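Local structure of lytic polysaccharide monooxygenase (Neurospora crassa, 4QI8) at residues P190-N195 against K205-S210. The protein is a copper-dependent monooxygenase of the AA9 family that probably cleaves cellulose chains by oxidation, using a reductant and an oxygen cosubstrate. Numbering follows the deposited sequence. Where two conformers were deposited one is given.
Sequences PGILIN and KNPGPS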
loop_
_atom_site.group_PDB
_atom_site.type_symbol
_atom_site.label_atom_id
_atom_site.label_comp_id
_atom_site.label_asym_id
_atom_site.label_seq_id
_atom_site.Cartn_x
_atom_site.Cartn_y
_atom_site.Cartn_z
ATOM N N PRO A 190 6.951 -3.526 -16.094
ATOM C CA PRO A 190 7.398 -2.277 -16.722
ATOM C C PRO A 190 7.288 -1.033 -15.852
ATOM O O PRO A 190 7.863 -0.008 -16.214
ATOM C CB PRO A 190 6.495 -2.162 -17.963
ATOM C CG PRO A 190 5.316 -2.974 -17.643
ATOM C CD PRO A 190 5.836 -4.131 -16.844
ATOM N N GLY A 191 6.568 -1.106 -14.738
ATOM C CA GLY A 191 6.537 -0.023 -13.772
ATOM C C GLY A 191 7.464 -0.235 -12.581
ATOM O O GLY A 191 7.469 0.579 -11.657
ATOM N N ILE A 192 8.236 -1.322 -12.616
ATOM C CA ILE A 192 9.203 -1.676 -11.571
ATOM C C ILE A 192 10.632 -1.625 -12.136
ATOM O O ILE A 192 11.524 -1.037 -11.516
ATOM C CB ILE A 192 8.863 -3.056 -10.964
ATOM C CG1 ILE A 192 7.536 -2.966 -10.215
ATOM C CG2 ILE A 192 9.970 -3.535 -10.034
ATOM C CD1 ILE A 192 7.006 -4.285 -9.692
ATOM N N LEU A 193 10.828 -2.258 -13.296
ATOM C CA LEU A 193 12.074 -2.177 -14.054
ATOM C C LEU A 193 11.888 -1.059 -15.063
ATOM O O LEU A 193 11.262 -1.249 -16.105
ATOM C CB LEU A 193 12.352 -3.497 -14.774
ATOM C CG LEU A 193 13.709 -3.583 -15.470
ATOM C CD1 LEU A 193 14.796 -3.702 -14.420
ATOM C CD2 LEU A 193 13.777 -4.743 -16.459
ATOM N N ILE A 194 12.429 0.111 -14.752
ATOM C CA ILE A 194 12.132 1.299 -15.516
ATOM C C ILE A 194 13.192 2.354 -15.282
ATOM O O ILE A 194 13.636 2.562 -14.151
ATOM C CB ILE A 194 10.710 1.854 -15.135
ATOM C CG1 ILE A 194 10.376 3.115 -15.938
ATOM C CG2 ILE A 194 10.590 2.105 -13.641
ATOM C CD1 ILE A 194 8.943 3.587 -15.745
ATOM N N ASN A 195 13.589 3.003 -16.373
ATOM C CA ASN A 195 14.412 4.198 -16.301
ATOM C C ASN A 195 13.508 5.421 -16.389
ATOM O O ASN A 195 12.990 5.738 -17.467
ATOM C CB ASN A 195 15.422 4.202 -17.443
ATOM C CG ASN A 195 16.148 5.514 -17.567
ATOM O OD1 ASN A 195 16.202 6.314 -16.624
ATOM N ND2 ASN A 195 16.711 5.754 -18.748
ATOM N N LYS A 205 3.243 2.494 -16.396
ATOM C CA LYS A 205 2.347 1.391 -16.097
ATOM C C LYS A 205 2.516 0.954 -14.644
ATOM O O LYS A 205 3.450 0.230 -14.301
ATOM C CB LYS A 205 2.645 0.207 -17.015
ATOM C CG LYS A 205 1.703 -0.975 -16.830
ATOM C CD LYS A 205 0.273 -0.589 -17.109
ATOM C CE LYS A 205 -0.673 -1.772 -16.976
ATOM N NZ LYS A 205 -2.080 -1.308 -17.136
ATOM N N ASN A 206 1.610 1.386 -13.772
ATOM C CA ASN A 206 1.684 0.958 -12.379
ATOM C C ASN A 206 1.681 -0.558 -12.297
ATOM O O ASN A 206 0.908 -1.214 -12.992
ATOM C CB ASN A 206 0.475 1.446 -11.594
ATOM C CG ASN A 206 0.392 2.945 -11.529
ATOM O OD1 ASN A 206 -0.073 3.590 -12.469
ATOM N ND2 ASN A 206 0.852 3.520 -10.422
ATOM N N PRO A 207 2.487 -1.132 -11.397
ATOM C CA PRO A 207 2.418 -2.579 -11.231
ATOM C C PRO A 207 1.156 -2.972 -10.478
ATOM O O PRO A 207 0.555 -2.181 -9.740
ATOM C CB PRO A 207 3.691 -2.900 -10.438
ATOM C CG PRO A 207 3.909 -1.686 -9.625
ATOM C CD PRO A 207 3.484 -0.530 -10.501
ATOM N N GLY A 208 0.755 -4.213 -10.696
ATOM C CA GLY A 208 -0.401 -4.765 -10.036
ATOM C C GLY A 208 -1.681 -4.643 -10.844
ATOM O O GLY A 208 -1.690 -4.178 -11.986
ATOM N N PRO A 209 -2.792 -5.038 -10.225
ATOM C CA PRO A 209 -4.087 -5.092 -10.897
ATOM C C PRO A 209 -4.688 -3.720 -11.090
ATOM O O PRO A 209 -4.176 -2.718 -10.598
ATOM C CB PRO A 209 -4.927 -5.930 -9.937
ATOM C CG PRO A 209 -4.341 -5.626 -8.586
ATOM C CD PRO A 209 -2.866 -5.529 -8.835
ATOM N N SER A 210 -5.783 -3.699 -11.827
ATOM C CA SER A 210 -6.556 -2.487 -12.018
ATOM C C SER A 210 -7.102 -1.956 -10.697
ATOM O O SER A 210 -7.334 -2.719 -9.775
ATOM C CB SER A 210 -7.721 -2.785 -12.956
ATOM O OG SER A 210 -7.264 -3.317 -14.191
HETATM O O HOH W 1 5.921 1.823 -17.301
HETATM O O HOH W 2 4.219 -2.520 -14.073
#
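Ile192 meets the ring of Pro207 with its longer branch, and the two side chains cross at a slant. The end methyl CD1 of Ile192 lies 3.7 Å from CB of Pro207. CG1 of Ile192 follows at 3.9 Å from CG of Pro207, so the branch touches the CB–CG side of the ring. CG1 stands anti to the carbonyl carbon (chi1 -66°) and CD1 continues the chain extended, which brings the branch to the proline. With an alanine in place of Ile192, the Pro207 ring would probably lose this part of its apolar contact and keep Tyr185.

Beside this pair, CA of Gly191 makes a CH···O contact of 3.1 Å with O of Lys205. A beta carbon on Gly191 would clash with that oxygen. No direct hydrogen bond joins the segments; two waters bridge them. One accepts from Gly191 N and donates to Lys205 O. The other accepts from Lys205 N and donates to Pro190 O.

Tyr185 packs on both Ile192 and Pro207. The contact joins two parts of the loop after strand 178-179. The Asn206 side chain hydrogen-bonds to Gln77 of strand 76-82, and Pro207 O to Lys101 of strand 99-104, both in the larger sheet of the beta-sandwich.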